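Long-range contacts in thioesterase superfamily protein (Sulfolobus solfataricus, PDB 2GF6), which probably hydrolyses fatty acyl-CoA thioesters as a hotdog-fold thioesterase of the 4-hydroxybenzoyl-CoA thioesterase family, and binds coenzyme A: residues D11-Y16 with D75-L80; R69-G74 with E102-G107; K84-K89 with Y108-A113. All blocks are in the same frame, centred on the assembly; numbering follows the deposited sequence.

Interaction 1 (D11-Y16 with D75-L80); sequences DVVRIY and DKLTVL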
loop_
_atom_site.group_PDB
_atom_site.type_symbol
_atom_site.label_atom_id
_atom_site.label_comp_id
_atom_site.label_asym_id
_atom_site.label_seq_id
_atom_site.Cartn_x
_atom_site.Cartn_y
_atom_site.Cartn_z
ATOM N N ASP A 11 -7.346 15.199 7.985
ATOM C CA ASP A 11 -6.995 13.797 8.144
ATOM C C ASP A 11 -5.931 13.656 9.234
ATOM O O ASP A 11 -5.427 14.639 9.750
ATOM C CB ASP A 11 -6.511 13.210 6.812
ATOM C CG ASP A 11 -7.045 11.789 6.564
ATOM O OD1 ASP A 11 -7.169 11.020 7.548
ATOM O OD2 ASP A 11 -7.362 11.456 5.393
ATOM N N VAL A 12 -5.618 12.421 9.590
ATOM C CA VAL A 12 -4.673 12.117 10.672
ATOM C C VAL A 12 -3.716 11.031 10.165
ATOM O O VAL A 12 -4.139 10.113 9.435
ATOM C CB VAL A 12 -5.434 11.686 11.972
ATOM C CG1 VAL A 12 -6.216 10.393 11.751
ATOM C CG2 VAL A 12 -4.499 11.545 13.156
ATOM N N VAL A 13 -2.434 11.175 10.498
ATOM C CA VAL A 13 -1.426 10.223 10.053
ATOM C C VAL A 13 -1.512 8.934 10.861
ATOM O O VAL A 13 -1.494 8.955 12.087
ATOM C CB VAL A 13 0.022 10.809 10.118
ATOM C CG1 VAL A 13 1.062 9.802 9.579
ATOM C CG2 VAL A 13 0.128 12.097 9.285
ATOM N N ARG A 14 -1.598 7.820 10.135
ATOM C CA ARG A 14 -1.899 6.499 10.680
ATOM C C ARG A 14 -0.668 5.596 10.526
ATOM O O ARG A 14 0.286 5.915 9.814
ATOM C CB ARG A 14 -3.100 5.887 9.955
ATOM C CG ARG A 14 -4.362 5.792 10.765
ATOM C CD ARG A 14 -5.115 7.088 10.857
ATOM N NE ARG A 14 -6.471 6.895 11.395
ATOM C CZ ARG A 14 -7.578 7.449 10.892
ATOM N NH1 ARG A 14 -7.522 8.270 9.831
ATOM N NH2 ARG A 14 -8.746 7.187 11.450
ATOM N N ILE A 15 -0.674 4.463 11.205
ATOM C CA ILE A 15 0.481 3.549 11.128
ATOM C C ILE A 15 0.737 3.068 9.706
ATOM O O ILE A 15 1.882 2.894 9.269
ATOM C CB ILE A 15 0.298 2.329 12.092
ATOM C CG1 ILE A 15 1.588 1.522 12.158
ATOM C CG2 ILE A 15 -0.959 1.456 11.710
ATOM C CD1 ILE A 15 2.777 2.327 12.600
ATOM N N TYR A 16 -0.334 2.846 8.970
ATOM C CA TYR A 16 -0.185 2.418 7.601
ATOM C C TYR A 16 0.235 3.591 6.684
ATOM O O TYR A 16 0.462 3.400 5.482
ATOM C CB TYR A 16 -1.469 1.730 7.099
ATOM C CG TYR A 16 -2.751 2.493 7.364
ATOM C CD1 TYR A 16 -3.108 3.582 6.573
ATOM C CD2 TYR A 16 -3.633 2.104 8.364
ATOM C CE1 TYR A 16 -4.264 4.295 6.803
ATOM C CE2 TYR A 16 -4.816 2.836 8.610
ATOM C CZ TYR A 16 -5.117 3.932 7.810
ATOM O OH TYR A 16 -6.282 4.677 8.003
ATOM N N ASP A 75 -0.074 12.857 13.751
ATOM C CA ASP A 75 -0.252 14.266 13.408
ATOM C C ASP A 75 -1.601 14.434 12.734
ATOM O O ASP A 75 -1.998 13.585 11.949
ATOM C CB ASP A 75 0.871 14.744 12.481
ATOM C CG ASP A 75 2.190 14.952 13.217
ATOM O OD1 ASP A 75 2.209 14.871 14.488
ATOM O OD2 ASP A 75 3.200 15.214 12.529
ATOM N N LYS A 76 -2.320 15.503 13.078
ATOM C CA LYS A 76 -3.497 15.909 12.309
ATOM C C LYS A 76 -3.065 16.831 11.192
ATOM O O LYS A 76 -2.215 17.701 11.396
ATOM C CB LYS A 76 -4.507 16.664 13.170
ATOM C CG LYS A 76 -5.191 15.818 14.225
ATOM C CD LYS A 76 -6.278 16.619 14.995
ATOM C CE LYS A 76 -5.788 17.962 15.615
ATOM N NZ LYS A 76 -4.910 17.811 16.818
ATOM N N LEU A 77 -3.717 16.696 10.042
ATOM C CA LEU A 77 -3.372 17.453 8.843
ATOM C C LEU A 77 -4.602 18.104 8.230
ATOM O O LEU A 77 -5.714 17.625 8.384
ATOM C CB LEU A 77 -2.740 16.535 7.799
ATOM C CG LEU A 77 -1.606 15.645 8.290
ATOM C CD1 LEU A 77 -1.159 14.791 7.171
ATOM C CD2 LEU A 77 -0.435 16.435 8.839
ATOM N N THR A 78 -4.381 19.218 7.556
ATOM C CA THR A 78 -5.411 19.913 6.832
ATOM C C THR A 78 -4.879 20.000 5.412
ATOM O O THR A 78 -3.773 20.458 5.193
ATOM C CB THR A 78 -5.647 21.324 7.439
ATOM O OG1 THR A 78 -6.234 21.199 8.738
ATOM C CG2 THR A 78 -6.564 22.168 6.559
ATOM N N VAL A 79 -5.637 19.479 4.454
ATOM C CA VAL A 79 -5.309 19.648 3.054
ATOM C C VAL A 79 -6.200 20.777 2.498
ATOM O O VAL A 79 -7.403 20.805 2.734
ATOM C CB VAL A 79 -5.492 18.318 2.251
ATOM C CG1 VAL A 79 -4.844 18.404 0.886
ATOM C CG2 VAL A 79 -4.947 17.122 3.047
ATOM N N LEU A 80 -5.563 21.707 1.788
ATOM C CA LEU A 80 -6.208 22.793 1.058
ATOM C C LEU A 80 -6.140 22.498 -0.440
ATOM O O LEU A 80 -5.075 22.251 -0.977
ATOM C CB LEU A 80 -5.512 24.129 1.364
ATOM C CG LEU A 80 -5.300 24.468 2.844
ATOM C CD1 LEU A 80 -4.694 25.826 3.033
ATOM C CD2 LEU A 80 -6.605 24.412 3.606
#

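Interaction 2 (R69-G74 with E102-G107); sequences RPVKLG and ELTTEG. With COA (coenzyme A), chain F.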
loop_
_atom_site.group_PDB
_atom_site.type_symbol
_atom_site.label_atom_id
_atom_site.label_comp_id
_atom_site.label_asym_id
_atom_site.label_seq_id
_atom_site.Cartn_x
_atom_site.Cartn_y
_atom_site.Cartn_z
ATOM N N ARG A 69 8.416 19.607 5.134
ATOM C CA ARG A 69 8.528 19.129 6.489
ATOM C C ARG A 69 7.913 17.770 6.553
ATOM O O ARG A 69 6.960 17.483 5.808
ATOM C CB ARG A 69 7.789 20.051 7.444
ATOM C CG ARG A 69 8.441 21.403 7.655
ATOM C CD ARG A 69 7.523 22.283 8.498
ATOM N NE ARG A 69 7.589 23.687 8.085
ATOM C CZ ARG A 69 7.859 24.727 8.881
ATOM N NH1 ARG A 69 8.082 24.574 10.185
ATOM N NH2 ARG A 69 7.897 25.954 8.357
ATOM N N PRO A 70 8.427 16.939 7.463
ATOM C CA PRO A 70 7.895 15.610 7.618
ATOM C C PRO A 70 6.599 15.646 8.414
ATOM O O PRO A 70 6.382 16.566 9.201
ATOM C CB PRO A 70 8.971 14.908 8.431
ATOM C CG PRO A 70 9.483 16.021 9.347
ATOM C CD PRO A 70 9.481 17.231 8.461
ATOM N N VAL A 71 5.754 14.641 8.213
ATOM C CA VAL A 71 4.633 14.397 9.109
ATOM C C VAL A 71 4.744 12.977 9.693
ATOM O O VAL A 71 5.235 12.041 9.045
ATOM C CB VAL A 71 3.230 14.661 8.423
ATOM C CG1 VAL A 71 3.100 16.128 8.079
ATOM C CG2 VAL A 71 3.021 13.842 7.184
ATOM N N LYS A 72 4.241 12.833 10.902
ATOM C CA LYS A 72 4.471 11.661 11.712
ATOM C C LYS A 72 3.194 11.019 12.175
ATOM O O LYS A 72 2.100 11.572 12.044
ATOM C CB LYS A 72 5.298 12.052 12.943
ATOM C CG LYS A 72 6.613 12.718 12.562
ATOM C CD LYS A 72 7.409 13.177 13.760
ATOM C CE LYS A 72 7.829 11.985 14.611
ATOM N NZ LYS A 72 9.175 12.141 15.221
ATOM N N LEU A 73 3.356 9.845 12.769
ATOM C CA LEU A 73 2.222 9.067 13.208
ATOM C C LEU A 73 1.437 9.874 14.228
ATOM O O LEU A 73 1.990 10.332 15.221
ATOM C CB LEU A 73 2.715 7.759 13.803
ATOM C CG LEU A 73 1.707 6.791 14.392
ATOM C CD1 LEU A 73 0.813 6.203 13.353
ATOM C CD2 LEU A 73 2.518 5.693 15.138
ATOM N N GLY A 74 0.142 10.064 13.983
ATOM C CA GLY A 74 -0.692 10.800 14.939
ATOM C C GLY A 74 -0.936 12.259 14.576
ATOM O O GLY A 74 -1.914 12.851 15.037
ATOM N N GLU A 102 1.185 25.157 9.998
ATOM C CA GLU A 102 2.418 25.417 9.229
ATOM C C GLU A 102 2.497 24.532 7.968
ATOM O O GLU A 102 2.069 23.361 7.988
ATOM C CB GLU A 102 3.644 25.210 10.125
ATOM C CG GLU A 102 3.802 26.274 11.222
ATOM C CD GLU A 102 4.307 27.648 10.701
ATOM O OE1 GLU A 102 4.768 27.716 9.534
ATOM O OE2 GLU A 102 4.251 28.658 11.455
ATOM N N LEU A 103 3.042 25.085 6.881
ATOM C CA LEU A 103 3.095 24.388 5.588
ATOM C C LEU A 103 4.106 23.281 5.655
ATOM O O LEU A 103 5.257 23.532 5.968
ATOM C CB LEU A 103 3.499 25.334 4.470
ATOM C CG LEU A 103 3.669 24.759 3.069
ATOM C CD1 LEU A 103 2.315 24.473 2.414
ATOM C CD2 LEU A 103 4.463 25.708 2.224
ATOM N N THR A 104 3.666 22.059 5.372
ATOM C CA THR A 104 4.524 20.901 5.344
ATOM C C THR A 104 4.771 20.400 3.944
ATOM O O THR A 104 5.844 19.888 3.678
ATOM C CB THR A 104 3.948 19.696 6.130
ATOM O OG1 THR A 104 2.741 19.231 5.486
ATOM C CG2 THR A 104 3.728 20.054 7.603
ATOM N N THR A 105 3.802 20.565 3.053
ATOM C CA THR A 105 3.848 19.925 1.753
ATOM C C THR A 105 3.060 20.748 0.771
ATOM O O THR A 105 2.047 21.324 1.144
ATOM C CB THR A 105 3.159 18.553 1.817
ATOM O OG1 THR A 105 3.321 17.967 3.128
ATOM C CG2 THR A 105 3.628 17.608 0.691
ATOM N N GLU A 106 3.510 20.798 -0.483
ATOM C CA GLU A 106 2.694 21.342 -1.585
ATOM C C GLU A 106 2.870 20.560 -2.893
ATOM O O GLU A 106 3.909 19.952 -3.129
ATOM C CB GLU A 106 3.021 22.808 -1.820
ATOM C CG GLU A 106 4.484 23.086 -2.054
ATOM C CD GLU A 106 4.748 24.559 -2.135
ATOM O OE1 GLU A 106 4.053 25.225 -2.938
ATOM O OE2 GLU A 106 5.633 25.048 -1.404
ATOM N N GLY A 107 1.859 20.580 -3.750
ATOM C CA GLY A 107 1.926 19.807 -4.979
ATOM C C GLY A 107 0.745 19.969 -5.886
ATOM O O GLY A 107 -0.070 20.850 -5.688
HETATM N N1A COA F . 15.470 20.495 -5.126
HETATM C C2A COA F . 16.823 20.786 -5.203
HETATM N N3A COA F . 17.552 21.028 -4.054
HETATM C C4A COA F . 16.945 20.990 -2.849
HETATM C C5A COA F . 15.590 20.710 -2.743
HETATM C C6A COA F . 14.848 20.456 -3.885
HETATM N N6A COA F . 13.555 20.166 -3.770
HETATM N N7A COA F . 15.253 20.744 -1.438
HETATM C C8A COA F . 16.353 21.032 -0.721
HETATM N N9A COA F . 17.409 21.193 -1.581
HETATM C C1B COA F . 18.780 21.638 -1.242
HETATM C C2B COA F . 18.787 22.933 -0.438
HETATM O O2B COA F . 18.878 24.069 -1.252
HETATM C C3B COA F . 20.010 22.750 0.422
HETATM O O3B COA F . 21.161 23.059 -0.313
HETATM P P3B COA F . 22.129 24.212 0.242
HETATM O O7A COA F . 23.250 24.367 -0.758
HETATM O O8A COA F . 22.671 23.809 1.616
HETATM O O9A COA F . 21.304 25.487 0.282
HETATM C C4B COA F . 20.027 21.270 0.716
HETATM O O4B COA F . 19.457 20.680 -0.440
HETATM C C5B COA F . 19.199 20.925 1.946
HETATM O O5B COA F . 18.059 21.748 2.051
HETATM P P1A COA F . 17.684 22.427 3.462
HETATM O O1A COA F . 16.300 23.039 3.405
HETATM O O2A COA F . 18.704 23.466 3.848
HETATM O O3A COA F . 17.644 21.144 4.449
HETATM P P2A COA F . 17.238 21.192 6.017
HETATM O O4A COA F . 16.479 22.448 6.335
HETATM O O5A COA F . 18.493 20.995 6.855
HETATM O O6A COA F . 16.269 19.937 6.235
HETATM C CBP COA F . 14.467 18.564 5.762
HETATM C CCP COA F . 15.616 19.337 5.150
HETATM C CDP COA F . 13.779 19.404 6.850
HETATM C CEP COA F . 15.059 17.294 6.376
HETATM C CAP COA F . 13.439 18.318 4.661
HETATM O OAP COA F . 12.849 19.538 4.286
HETATM C C9P COA F . 12.339 17.388 5.084
HETATM O O9P COA F . 12.288 16.808 6.347
HETATM N N8P COA F . 11.440 17.143 4.164
HETATM C C7P COA F . 10.348 16.252 4.439
HETATM C C6P COA F . 10.767 14.852 4.073
HETATM C C5P COA F . 9.528 14.032 3.914
HETATM O O5P COA F . 8.702 13.947 4.831
HETATM N N4P COA F . 9.412 13.486 2.728
HETATM C C3P COA F . 9.304 12.076 2.543
HETATM C C2P COA F . 7.853 11.701 2.394
HETATM S S1P COA F . 7.399 11.146 0.745
HETATM O O HOH W 1 5.680 16.737 3.758
#

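Interaction 3 (K84-K89 with Y108-A113); sequences KILSNK and YVIQIA. With COA (coenzyme A), chain E.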
loop_
_atom_site.group_PDB
_atom_site.type_symbol
_atom_site.label_atom_id
_atom_site.label_comp_id
_atom_site.label_asym_id
_atom_site.label_seq_id
_atom_site.Cartn_x
_atom_site.Cartn_y
_atom_site.Cartn_z
ATOM N N LYS A 84 -7.790 23.901 -10.750
ATOM C CA LYS A 84 -7.600 24.789 -11.903
ATOM C C LYS A 84 -8.050 24.024 -13.136
ATOM O O LYS A 84 -7.475 22.990 -13.476
ATOM C CB LYS A 84 -6.123 25.159 -12.092
ATOM C CG LYS A 84 -5.583 26.184 -11.164
ATOM C CD LYS A 84 -4.143 26.583 -11.590
ATOM C CE LYS A 84 -3.599 27.797 -10.790
ATOM N NZ LYS A 84 -2.171 27.581 -10.314
ATOM N N ILE A 85 -9.074 24.532 -13.800
ATOM C CA ILE A 85 -9.561 23.927 -15.009
ATOM C C ILE A 85 -8.694 24.383 -16.196
ATOM O O ILE A 85 -8.777 25.540 -16.613
ATOM C CB ILE A 85 -11.043 24.280 -15.196
ATOM C CG1 ILE A 85 -11.859 23.637 -14.072
ATOM C CG2 ILE A 85 -11.542 23.834 -16.571
ATOM C CD1 ILE A 85 -13.298 24.055 -14.059
ATOM N N LEU A 86 -7.867 23.466 -16.723
ATOM C CA LEU A 86 -6.969 23.740 -17.874
ATOM C C LEU A 86 -7.627 23.644 -19.255
ATOM O O LEU A 86 -7.186 24.293 -20.215
ATOM C CB LEU A 86 -5.765 22.804 -17.855
ATOM C CG LEU A 86 -5.044 22.677 -16.515
ATOM C CD1 LEU A 86 -3.798 21.835 -16.707
ATOM C CD2 LEU A 86 -4.707 24.014 -15.960
ATOM N N SER A 87 -8.672 22.847 -19.363
ATOM C CA SER A 87 -9.331 22.658 -20.631
ATOM C C SER A 87 -10.740 22.077 -20.457
ATOM O O SER A 87 -11.215 21.873 -19.335
ATOM C CB SER A 87 -8.477 21.738 -21.513
ATOM O OG SER A 87 -8.466 20.416 -21.023
ATOM N N ASN A 88 -11.380 21.759 -21.578
ATOM C CA ASN A 88 -12.637 21.008 -21.560
ATOM C C ASN A 88 -12.499 19.581 -21.008
ATOM O O ASN A 88 -13.492 18.878 -20.852
ATOM C CB ASN A 88 -13.326 21.021 -22.958
ATOM C CG ASN A 88 -12.565 20.233 -24.040
ATOM O OD1 ASN A 88 -11.373 20.118 -24.007
ATOM N ND2 ASN A 88 -13.280 19.751 -25.026
ATOM N N LYS A 89 -11.286 19.160 -20.658
ATOM C CA LYS A 89 -11.085 17.793 -20.229
ATOM C C LYS A 89 -10.023 17.518 -19.188
ATOM O O LYS A 89 -9.923 16.379 -18.747
ATOM C CB LYS A 89 -10.810 16.905 -21.451
ATOM C CG LYS A 89 -9.601 17.246 -22.245
ATOM C CD LYS A 89 -9.409 16.276 -23.411
ATOM C CE LYS A 89 -10.489 16.378 -24.447
ATOM N NZ LYS A 89 -10.162 15.525 -25.656
ATOM N N TYR A 108 0.669 19.107 -6.897
ATOM C CA TYR A 108 -0.500 19.056 -7.742
ATOM C C TYR A 108 -0.562 17.701 -8.373
ATOM O O TYR A 108 0.440 17.013 -8.462
ATOM C CB TYR A 108 -0.443 20.142 -8.821
ATOM C CG TYR A 108 0.702 20.028 -9.805
ATOM C CD1 TYR A 108 0.689 19.062 -10.842
ATOM C CD2 TYR A 108 1.809 20.880 -9.722
ATOM C CE1 TYR A 108 1.758 18.965 -11.749
ATOM C CE2 TYR A 108 2.870 20.779 -10.620
ATOM C CZ TYR A 108 2.833 19.825 -11.621
ATOM O OH TYR A 108 3.871 19.743 -12.466
ATOM N N VAL A 109 -1.757 17.290 -8.763
ATOM C CA VAL A 109 -1.920 16.201 -9.725
ATOM C C VAL A 109 -2.783 16.772 -10.821
ATOM O O VAL A 109 -3.678 17.572 -10.583
ATOM C CB VAL A 109 -2.599 14.897 -9.153
ATOM C CG1 VAL A 109 -1.940 14.482 -7.882
ATOM C CG2 VAL A 109 -4.037 15.083 -8.889
ATOM N N ILE A 110 -2.504 16.334 -12.023
ATOM C CA ILE A 110 -3.268 16.692 -13.160
ATOM C C ILE A 110 -4.074 15.494 -13.601
ATOM O O ILE A 110 -3.554 14.416 -13.837
ATOM C CB ILE A 110 -2.338 17.200 -14.234
ATOM C CG1 ILE A 110 -1.762 18.538 -13.751
ATOM C CG2 ILE A 110 -3.057 17.230 -15.589
ATOM C CD1 ILE A 110 -0.911 19.240 -14.706
ATOM N N GLN A 111 -5.375 15.708 -13.724
ATOM C CA GLN A 111 -6.274 14.654 -14.098
ATOM C C GLN A 111 -6.993 14.939 -15.381
ATOM O O GLN A 111 -7.346 16.072 -15.669
ATOM C CB GLN A 111 -7.239 14.362 -12.951
ATOM C CG GLN A 111 -6.495 13.590 -11.907
ATOM C CD GLN A 111 -7.374 12.887 -10.962
ATOM O OE1 GLN A 111 -7.947 13.512 -10.065
ATOM N NE2 GLN A 111 -7.469 11.567 -11.107
ATOM N N ILE A 112 -7.170 13.880 -16.159
ATOM C CA ILE A 112 -7.779 13.963 -17.463
ATOM C C ILE A 112 -8.981 13.046 -17.472
ATOM O O ILE A 112 -8.911 11.927 -16.993
ATOM C CB ILE A 112 -6.754 13.581 -18.577
ATOM C CG1 ILE A 112 -5.490 14.441 -18.471
ATOM C CG2 ILE A 112 -7.344 13.728 -19.971
ATOM C CD1 ILE A 112 -4.439 14.061 -19.476
ATOM N N ALA A 113 -10.096 13.562 -18.001
ATOM C CA ALA A 113 -11.288 12.797 -18.247
ATOM C C ALA A 113 -11.082 11.908 -19.490
ATOM O O ALA A 113 -10.567 12.366 -20.521
ATOM C CB ALA A 113 -12.472 13.743 -18.430
HETATM N N1A COA E . -0.713 18.719 -18.140
HETATM C C2A COA E . -1.701 19.438 -18.802
HETATM N N3A COA E . -2.350 18.880 -19.889
HETATM C C4A COA E . -1.998 17.634 -20.284
HETATM C C5A COA E . -1.010 16.910 -19.627
HETATM C C6A COA E . -0.364 17.451 -18.542
HETATM N N6A COA E . 0.725 16.832 -18.070
HETATM N N7A COA E . -0.890 15.711 -20.236
HETATM C C8A COA E . -1.789 15.650 -21.253
HETATM N N9A COA E . -2.458 16.845 -21.293
HETATM C C1B COA E . -3.404 17.335 -22.293
HETATM C C2B COA E . -2.898 17.321 -23.711
HETATM O O2B COA E . -2.142 18.458 -24.016
HETATM C C3B COA E . -4.192 17.341 -24.476
HETATM O O3B COA E . -4.589 18.703 -24.579
HETATM P P3B COA E . -5.572 19.286 -25.722
HETATM O O7A COA E . -6.901 19.602 -25.055
HETATM O O8A COA E . -5.803 18.328 -26.872
HETATM O O9A COA E . -4.970 20.580 -26.202
HETATM C C4B COA E . -5.156 16.563 -23.587
HETATM O O4B COA E . -4.536 16.510 -22.316
HETATM C C5B COA E . -5.405 15.152 -24.056
HETATM O O5B COA E . -4.181 14.479 -24.044
HETATM P P1A COA E . -3.693 13.559 -25.263
HETATM O O1A COA E . -2.206 13.569 -25.425
HETATM O O2A COA E . -4.417 13.902 -26.527
HETATM O O3A COA E . -4.058 12.112 -24.675
HETATM P P2A COA E . -5.091 11.015 -25.204
HETATM O O4A COA E . -4.631 10.195 -26.372
HETATM O O5A COA E . -6.501 11.494 -25.413
HETATM O O6A COA E . -5.054 10.069 -23.926
HETATM C CBP COA E . -4.204 9.133 -22.026
HETATM C CCP COA E . -4.491 10.463 -22.691
HETATM C CDP COA E . -3.711 8.168 -23.114
HETATM C CEP COA E . -5.516 8.647 -21.427
HETATM C CAP COA E . -3.109 9.288 -20.987
HETATM O OAP COA E . -1.891 9.699 -21.573
HETATM C C9P COA E . -2.813 8.028 -20.247
HETATM O O9P COA E . -3.493 6.812 -20.449
HETATM N N8P COA E . -1.855 8.156 -19.372
HETATM C C7P COA E . -1.657 7.087 -18.426
HETATM C C6P COA E . -2.054 7.606 -17.073
HETATM C C5P COA E . -1.704 6.621 -16.005
HETATM O O5P COA E . -1.400 5.429 -16.226
HETATM N N4P COA E . -1.749 7.193 -14.824
HETATM C C3P COA E . -1.083 6.564 -13.720
HETATM C C2P COA E . -1.085 7.489 -12.538
HETATM S S1P COA E . -0.344 6.631 -11.202
#

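Interaction 1 (D11-Y16 with D75-L80)
With CG1 anti to the backbone N (chi1 -177°), Val13 is left with CG2 beside that N, while Leu77 sets CG beside its own backbone N (chi1 -50°), and Val13 CG2 meets Leu77 CD1 at 3.7 Å, the side chains aslant. Leu77 also packs on Phe32 of helix 26-45 and on Val97 of strand 90-99, so this apolar pair lies between helix and sheet. The backbones form the antiparallel pairing that ends strand 8-12 and begins strand 76-85. Asp11 and Leu77 are a hydrogen-bonded pair, with Asp11 N 3.0 Å from Leu77 O and Leu77 N 2.7 Å from Asp11 O. Val12 and Lys76 follow as a non-hydrogen-bonded pair, and beyond them Val13 N reaches Asp75 O at 2.8 Å in a nearly straight bond. Val12 CA also approaches Asp75 O at 3.3 Å in a CA-H...O contact. Asp11 OD1 turns back on its own segment: it accepts Val12 N through its anti lone pair and lies 3.6 Å from Arg14 NH1 in a salt bridge, while OD2 makes a salt bridge with Arg31 and a hydrogen bond with Asn35 of helix 26-45. Arg14 NE also makes a salt bridge with Glu38 of the second subunit. Asp75 OD2 makes a salt bridge with Lys99 and accepts a hydrogen bond from Lys72 N. Main-chain bonds and one apolar touch thus join the strands, while both carboxylates' partners probably favour ionisation.

Interaction 2 (R69-G74 with E102-G107)
Over one face of the Arg69 guanidinium lies Glu102 CB, and the carboxylate of Glu102 is turned 31° from the guanidinium plane. Glu102 OE1 stands 3.8 Å from Arg69 NH2, well out of that plane, so this long salt bridge rests on charge alone with no N-H directed at the oxygen. Leu103 O approaches the group obliquely and takes a weak hydrogen bond from Arg69 NE at 3.2 Å. Firmer is the main-chain link: Arg69 N donates to Thr104 O at 3.0 Å, in the carbonyl plane and on a lone pair. Deeper in, Thr104 CG2 meets Val71 CG1 at 4.0 Å, the two side chains crossing at about a right angle. A water probably links the segments, lying close to Arg69 O and Thr105 OG1. Thr104 and Thr105 share a further hydroxyl-hydroxyl bond, OG1 to OG1 at 2.7 Å. Pro70 CA comes within 3.3 Å of coenzyme A atom O5P, and Pro70 also packs on Trp119 of the fourth subunit. Thr104 and Thr105 both face Val97, a classic beta bulge in strand 102-115, beside a coenzyme A pocket built between subunits of this hotdog-fold thioesterase.

Interaction 3 (K84-K89 with Y108-A113)
A single, almost straight main-chain hydrogen bond, Ala113 N to Lys89 O at 2.9 Å with an N-H...O angle of 174°, ties the end of the turn 86-89 to strand 102-115. The same oxygen receives a CA-H...O contact from Ile112 CA at 3.5 Å, and Ala113 CB and Ile112 CG2 also lie against it. Within the turn, Ser87 OG accepts from Lys89 N at 3.1 Å, an ST turn that helps to fix the backbone where it swings from strand 76-85 into strand 90-99. These strands belong to the antiparallel sheet of the hotdog fold, and the face carrying Ile110 and Ile112 forms one wall of a coenzyme A pocket. Leu86 reaches across from the turn, its CD1 4.4 Å from Ile110 CD1 and 3.8 Å from coenzyme A atom C2A. With CG1 anti to its carbonyl carbon (chi1 -68°), Ile110 extends CD1 to 3.5 Å from N1A of the adenine, while its CG2 touches the same ring. Ile112 CD1 meets C8A, in the imidazole ring of the adenine, at 3.6 Å. Replacing Ile110 by an alanine would probably open a gap beside N1A and leave Leu86 CD1 without its apolar partner on the strand. Lys89 directs NZ to Ser121 OG, and Trp119 NE1 and Ser121 OG are hydrogen-bonded to the coenzyme A.

All three contacts reach the same antiparallel sheet. Interactions 1 and 2 lie side by side, centres about 9 Å apart, and touch directly: Val13 O is 2.7 Å from Gly74 N, a probable hydrogen bond. Interaction 3 is about 25 Å from the centres of both, on the opposite side of the chain's centre. Strand 76-85 leads from interaction 1 to interaction 3, and strand 102-115 leads from interaction 2 to interaction 3. Along the chain, interaction 1 closes before interaction 3 opens, while interaction 2 crosses each of them. Interactions 2 and 3 border separate coenzyme A molecules, so the chain contributes to two ligand pockets, each shared with the fourth subunit.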